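Local coordinates for glycoside hydrolase, GH17 family (Formosa sp. Hel1_33_131, PDB 6FCG), which probably hydrolyses the beta-1,3-glucan laminarin from within the chain, as an endo-acting laminarinase of glycoside hydrolase family 17, at residues Ser346-Lys358 against Glu367-Lys380. Numbering follows the deposited sequence.
Sequences SCFYFEAFDEPWK and ENHFGLFTVDGKAK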
loop_
_atom_site.group_PDB
_atom_site.type_symbol
_atom_site.label_atom_id
_atom_site.label_comp_id
_atom_site.label_asym_id
_atom_site.label_seq_id
_atom_site.Cartn_x
_atom_site.Cartn_y
_atom_site.Cartn_z
ATOM N N SER A 346 -33.353 -26.952 -15.008
ATOM C CA SER A 346 -32.330 -26.686 -15.983
ATOM C C SER A 346 -31.300 -25.683 -15.438
ATOM O O SER A 346 -31.604 -24.799 -14.626
ATOM C CB SER A 346 -32.962 -26.188 -17.294
ATOM O OG SER A 346 -33.600 -27.255 -17.993
ATOM N N CYS A 347 -30.067 -25.858 -15.862
ATOM C CA CYS A 347 -29.042 -24.896 -15.607
ATOM C C CYS A 347 -28.300 -24.604 -16.907
ATOM O O CYS A 347 -27.539 -25.445 -17.383
ATOM C CB CYS A 347 -28.052 -25.401 -14.554
ATOM S SG CYS A 347 -26.762 -24.163 -14.258
ATOM N N PHE A 348 -28.482 -23.390 -17.431
ATOM C CA PHE A 348 -27.784 -22.952 -18.629
ATOM C C PHE A 348 -26.425 -22.460 -18.172
ATOM O O PHE A 348 -26.186 -21.267 -18.079
ATOM C CB PHE A 348 -28.585 -21.869 -19.341
ATOM C CG PHE A 348 -29.869 -22.379 -19.976
ATOM C CD1 PHE A 348 -31.017 -22.577 -19.219
ATOM C CD2 PHE A 348 -29.916 -22.675 -21.333
ATOM C CE1 PHE A 348 -32.167 -23.058 -19.808
ATOM C CE2 PHE A 348 -31.064 -23.137 -21.920
ATOM C CZ PHE A 348 -32.201 -23.327 -21.162
ATOM N N TYR A 349 -25.513 -23.391 -17.913
ATOM C CA TYR A 349 -24.297 -23.085 -17.206
ATOM C C TYR A 349 -23.437 -22.167 -18.091
ATOM O O TYR A 349 -23.371 -22.344 -19.330
ATOM C CB TYR A 349 -23.560 -24.386 -16.810
ATOM C CG TYR A 349 -22.250 -24.101 -16.082
ATOM C CD1 TYR A 349 -22.231 -23.941 -14.736
ATOM C CD2 TYR A 349 -21.056 -23.991 -16.773
ATOM C CE1 TYR A 349 -21.072 -23.660 -14.072
ATOM C CE2 TYR A 349 -19.888 -23.702 -16.124
ATOM C CZ TYR A 349 -19.909 -23.555 -14.760
ATOM O OH TYR A 349 -18.750 -23.283 -14.077
ATOM N N PHE A 350 -22.770 -21.204 -17.464
ATOM C CA PHE A 350 -21.924 -20.263 -18.185
ATOM C C PHE A 350 -20.438 -20.647 -18.087
ATOM O O PHE A 350 -19.841 -20.555 -16.984
ATOM C CB PHE A 350 -22.136 -18.844 -17.676
ATOM C CG PHE A 350 -21.739 -17.824 -18.672
ATOM C CD1 PHE A 350 -22.629 -17.435 -19.646
ATOM C CD2 PHE A 350 -20.448 -17.334 -18.714
ATOM C CE1 PHE A 350 -22.265 -16.549 -20.643
ATOM C CE2 PHE A 350 -20.070 -16.438 -19.714
ATOM C CZ PHE A 350 -20.992 -16.049 -20.688
ATOM N N GLU A 351 -19.796 -21.100 -19.175
ATOM C CA GLU A 351 -20.337 -21.189 -20.545
ATOM C C GLU A 351 -19.653 -22.365 -21.278
ATOM O O GLU A 351 -18.751 -23.006 -20.724
ATOM C CB GLU A 351 -20.248 -19.847 -21.316
ATOM C CG GLU A 351 -18.896 -19.468 -21.880
ATOM C CD GLU A 351 -18.825 -18.212 -22.714
ATOM O OE1 GLU A 351 -19.424 -18.105 -23.805
ATOM O OE2 GLU A 351 -18.066 -17.347 -22.251
ATOM N N ALA A 352 -20.059 -22.648 -22.504
ATOM C CA ALA A 352 -19.455 -23.757 -23.246
ATOM C C ALA A 352 -17.979 -23.523 -23.551
ATOM O O ALA A 352 -17.128 -24.323 -23.134
ATOM C CB ALA A 352 -20.212 -24.041 -24.526
ATOM N N PHE A 353 -17.691 -22.426 -24.240
ATOM C CA PHE A 353 -16.326 -22.079 -24.692
ATOM C C PHE A 353 -15.901 -20.694 -24.196
ATOM O O PHE A 353 -16.675 -19.768 -24.165
ATOM C CB PHE A 353 -16.249 -22.081 -26.229
ATOM C CG PHE A 353 -16.582 -23.410 -26.871
ATOM C CD1 PHE A 353 -15.593 -24.346 -27.112
ATOM C CD2 PHE A 353 -17.889 -23.727 -27.210
ATOM C CE1 PHE A 353 -15.889 -25.565 -27.666
ATOM C CE2 PHE A 353 -18.196 -24.964 -27.779
ATOM C CZ PHE A 353 -17.201 -25.880 -28.003
ATOM N N ASP A 354 -14.639 -20.556 -23.828
ATOM C CA ASP A 354 -14.044 -19.241 -23.568
ATOM C C ASP A 354 -14.323 -18.337 -24.758
ATOM O O ASP A 354 -14.203 -18.742 -25.915
ATOM C CB ASP A 354 -12.515 -19.325 -23.392
ATOM C CG ASP A 354 -12.101 -19.937 -22.081
ATOM O OD1 ASP A 354 -12.939 -20.106 -21.184
ATOM O OD2 ASP A 354 -10.912 -20.289 -21.961
ATOM N N GLU A 355 -14.686 -17.107 -24.442
ATOM C CA GLU A 355 -15.012 -16.102 -25.432
ATOM C C GLU A 355 -14.157 -14.871 -25.159
ATOM O O GLU A 355 -14.476 -14.071 -24.287
ATOM C CB GLU A 355 -16.502 -15.783 -25.358
ATOM C CG GLU A 355 -17.382 -16.915 -25.916
ATOM C CD GLU A 355 -18.740 -16.433 -26.388
ATOM O OE1 GLU A 355 -19.717 -16.396 -25.578
ATOM O OE2 GLU A 355 -18.833 -16.016 -27.548
ATOM N N PRO A 356 -13.062 -14.727 -25.916
ATOM C CA PRO A 356 -12.119 -13.649 -25.628
ATOM C C PRO A 356 -12.508 -12.222 -26.064
ATOM O O PRO A 356 -11.732 -11.304 -25.845
ATOM C CB PRO A 356 -10.844 -14.104 -26.326
ATOM C CG PRO A 356 -11.296 -14.961 -27.439
ATOM C CD PRO A 356 -12.723 -15.406 -27.186
ATOM N N TRP A 357 -13.691 -12.021 -26.643
ATOM C CA TRP A 357 -14.190 -10.653 -26.940
ATOM C C TRP A 357 -14.798 -9.917 -25.707
ATOM O O TRP A 357 -15.076 -8.734 -25.805
ATOM C CB TRP A 357 -15.239 -10.684 -28.073
ATOM C CG TRP A 357 -16.411 -11.554 -27.751
ATOM C CD1 TRP A 357 -16.552 -12.860 -28.049
ATOM C CD2 TRP A 357 -17.604 -11.171 -27.057
ATOM N NE1 TRP A 357 -17.755 -13.329 -27.588
ATOM C CE2 TRP A 357 -18.415 -12.314 -26.961
ATOM C CE3 TRP A 357 -18.068 -9.974 -26.517
ATOM C CZ2 TRP A 357 -19.648 -12.310 -26.324
ATOM C CZ3 TRP A 357 -19.299 -9.968 -25.883
ATOM C CH2 TRP A 357 -20.078 -11.138 -25.789
ATOM N N LYS A 358 -15.045 -10.629 -24.607
ATOM C CA LYS A 358 -15.853 -10.092 -23.525
ATOM C C LYS A 358 -15.094 -9.077 -22.707
ATOM O O LYS A 358 -15.682 -8.120 -22.211
ATOM C CB LYS A 358 -16.409 -11.205 -22.633
ATOM C CG LYS A 358 -17.556 -11.951 -23.295
ATOM C CD LYS A 358 -17.673 -13.402 -22.822
ATOM C CE LYS A 358 -18.827 -13.728 -21.884
ATOM N NZ LYS A 358 -19.403 -12.672 -21.044
ATOM N N GLU A 367 -13.881 -12.572 -17.466
ATOM C CA GLU A 367 -14.910 -12.682 -18.511
ATOM C C GLU A 367 -14.532 -13.568 -19.712
ATOM O O GLU A 367 -15.395 -14.194 -20.305
ATOM C CB GLU A 367 -15.324 -11.274 -18.995
ATOM C CG GLU A 367 -16.156 -10.504 -17.968
ATOM C CD GLU A 367 -17.557 -11.083 -17.745
ATOM O OE1 GLU A 367 -17.849 -11.256 -16.584
ATOM O OE2 GLU A 367 -18.354 -11.432 -18.648
ATOM N N ASN A 368 -13.241 -13.637 -20.030
ATOM C CA ASN A 368 -12.733 -14.460 -21.118
ATOM C C ASN A 368 -12.474 -15.912 -20.731
ATOM O O ASN A 368 -11.936 -16.653 -21.526
ATOM C CB ASN A 368 -11.414 -13.866 -21.679
ATOM C CG ASN A 368 -11.546 -12.403 -22.111
ATOM O OD1 ASN A 368 -12.548 -12.002 -22.735
ATOM N ND2 ASN A 368 -10.548 -11.588 -21.774
ATOM N N HIS A 369 -12.821 -16.334 -19.530
ATOM C CA HIS A 369 -12.370 -17.643 -19.056
ATOM C C HIS A 369 -13.460 -18.468 -18.415
ATOM O O HIS A 369 -13.193 -19.369 -17.599
ATOM C CB HIS A 369 -11.156 -17.482 -18.121
ATOM C CG HIS A 369 -9.948 -16.932 -18.814
ATOM N ND1 HIS A 369 -9.137 -17.697 -19.627
ATOM C CD2 HIS A 369 -9.426 -15.684 -18.831
ATOM C CE1 HIS A 369 -8.161 -16.946 -20.108
ATOM N NE2 HIS A 369 -8.312 -15.722 -19.638
ATOM N N PHE A 370 -14.692 -18.226 -18.828
ATOM C CA PHE A 370 -15.810 -18.976 -18.259
ATOM C C PHE A 370 -16.113 -20.335 -18.940
ATOM O O PHE A 370 -16.966 -21.072 -18.469
ATOM C CB PHE A 370 -17.055 -18.106 -18.232
ATOM C CG PHE A 370 -17.111 -17.189 -17.064
ATOM C CD1 PHE A 370 -17.643 -17.631 -15.855
ATOM C CD2 PHE A 370 -16.666 -15.886 -17.173
ATOM C CE1 PHE A 370 -17.712 -16.792 -14.778
ATOM C CE2 PHE A 370 -16.736 -15.031 -16.087
ATOM C CZ PHE A 370 -17.261 -15.483 -14.897
ATOM N N GLY A 371 -15.404 -20.658 -20.019
ATOM C CA GLY A 371 -15.631 -21.878 -20.747
ATOM C C GLY A 371 -15.343 -23.140 -19.976
ATOM O O GLY A 371 -14.599 -23.126 -18.997
ATOM N N LEU A 372 -15.983 -24.232 -20.411
ATOM C CA LEU A 372 -15.543 -25.585 -20.073
ATOM C C LEU A 372 -14.390 -25.968 -20.994
ATOM O O LEU A 372 -13.560 -26.823 -20.656
ATOM C CB LEU A 372 -16.681 -26.568 -20.203
ATOM C CG LEU A 372 -17.944 -26.248 -19.431
ATOM C CD1 LEU A 372 -19.024 -27.242 -19.809
ATOM C CD2 LEU A 372 -17.722 -26.256 -17.933
ATOM N N PHE A 373 -14.348 -25.353 -22.169
ATOM C CA PHE A 373 -13.242 -25.516 -23.122
ATOM C C PHE A 373 -12.539 -24.184 -23.304
ATOM O O PHE A 373 -13.162 -23.109 -23.123
ATOM C CB PHE A 373 -13.755 -25.929 -24.526
ATOM C CG PHE A 373 -14.512 -27.220 -24.569
ATOM C CD1 PHE A 373 -15.872 -27.261 -24.368
ATOM C CD2 PHE A 373 -13.847 -28.415 -24.851
ATOM C CE1 PHE A 373 -16.550 -28.456 -24.407
ATOM C CE2 PHE A 373 -14.533 -29.619 -24.887
ATOM C CZ PHE A 373 -15.888 -29.634 -24.678
ATOM N N THR A 374 -11.289 -24.262 -23.778
ATOM C CA THR A 374 -10.491 -23.073 -24.118
ATOM C C THR A 374 -10.941 -22.624 -25.493
ATOM O O THR A 374 -11.661 -23.342 -26.170
ATOM C CB THR A 374 -8.951 -23.272 -24.089
ATOM O OG1 THR A 374 -8.477 -24.001 -25.237
ATOM C CG2 THR A 374 -8.465 -23.918 -22.810
ATOM N N VAL A 375 -10.518 -21.445 -25.922
ATOM C CA VAL A 375 -10.895 -20.972 -27.267
ATOM C C VAL A 375 -10.386 -21.973 -28.353
ATOM O O VAL A 375 -11.067 -22.226 -29.325
ATOM C CB VAL A 375 -10.529 -19.484 -27.533
ATOM C CG1 VAL A 375 -9.033 -19.297 -27.609
ATOM C CG2 VAL A 375 -11.161 -18.990 -28.819
ATOM N N ASP A 376 -9.197 -22.552 -28.147
ATOM C CA ASP A 376 -8.574 -23.512 -29.079
ATOM C C ASP A 376 -9.147 -24.934 -29.007
ATOM O O ASP A 376 -8.714 -25.808 -29.746
ATOM C CB ASP A 376 -7.048 -23.585 -28.845
ATOM C CG ASP A 376 -6.340 -22.221 -29.018
ATOM O OD1 ASP A 376 -6.539 -21.530 -30.048
ATOM O OD2 ASP A 376 -5.585 -21.837 -28.103
ATOM N N GLY A 377 -10.110 -25.174 -28.125
ATOM C CA GLY A 377 -10.790 -26.448 -28.055
ATOM C C GLY A 377 -10.159 -27.423 -27.092
ATOM O O GLY A 377 -10.500 -28.596 -27.124
ATOM N N LYS A 378 -9.259 -26.960 -26.228
ATOM C CA LYS A 378 -8.762 -27.794 -25.153
ATOM C C LYS A 378 -9.797 -27.946 -24.034
ATOM O O LYS A 378 -10.474 -26.994 -23.659
ATOM C CB LYS A 378 -7.484 -27.234 -24.570
ATOM C CG LYS A 378 -6.315 -27.262 -25.535
ATOM C CD LYS A 378 -5.018 -27.507 -24.769
ATOM C CE LYS A 378 -3.834 -27.754 -25.690
ATOM N NZ LYS A 378 -3.519 -26.502 -26.426
ATOM N N ALA A 379 -9.949 -29.162 -23.528
ATOM C CA ALA A 379 -10.873 -29.437 -22.442
ATOM C C ALA A 379 -10.189 -29.123 -21.121
ATOM O O ALA A 379 -9.159 -29.697 -20.803
ATOM C CB ALA A 379 -11.317 -30.899 -22.478
ATOM N N LYS A 380 -10.804 -28.236 -20.345
ATOM C CA LYS A 380 -10.328 -27.907 -19.005
ATOM C C LYS A 380 -10.607 -29.054 -18.049
ATOM O O LYS A 380 -11.416 -29.944 -18.349
ATOM C CB LYS A 380 -11.011 -26.646 -18.481
ATOM C CG LYS A 380 -10.661 -25.383 -19.252
ATOM C CD LYS A 380 -11.575 -24.244 -18.856
ATOM C CE LYS A 380 -11.267 -22.973 -19.641
ATOM N NZ LYS A 380 -12.121 -21.814 -19.220
HETATM O O HOH W 1 -15.464 -16.862 -21.296
HETATM O O HOH W 2 -9.095 -20.203 -19.868
#
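Just beyond the position of the eighth strand in the (beta/alpha)8 barrel of GH17 enzymes, the chain leaves through F350-D354, including a cis peptide before E351, and the returning F370-F373 binds to it mainly by backbone. E351 N donates to F370 O. A352 O takes two N-H groups, F373 N in its carbonyl plane at 3.1 Å and L372 N from above that plane at 3.0 Å. D354 N donates to F373 O, which with the F373 N bond to A352 O makes a single beta bridge between F353 and F373.

The D354 carboxylate, its CG anti to the carbonyl carbon (chi1 -73°), reaches in from one side as the extended K380 comes from the other. OD1 of D354 accepts K380 NZ on its syn lone pair at 2.7 Å, and G371 N approaches the same oxygen nearly along the C-O axis at 2.8 Å; a water donates to OD2. With an alanine here, the K380 ammonium would probably lose this salt bridge and G371 N its acceptor. NZ also bonds G371 O and S310 OG.

Two aromatic pairs add to the contact. In an offset edge-to-face pair, F350 turns its edge toward the F370 face, planes 72° apart, whereas the F353 and F373 rings are nearly parallel but slid apart, centroids separated by 5.0 Å. Further along, K358 NZ meets E367 OE2 at 2.9 Å, and one water ties E351 OE2 and E355 N to E367 O and F370 N.

F348 bonds by backbone to I303 of strand 301-305, and Y349 and A352 to S53 of strand 50-53, bridging these outermost strands, consistent with the place of the eighth barrel strand, while F353 and F373 pack on I77 of helix 68-80.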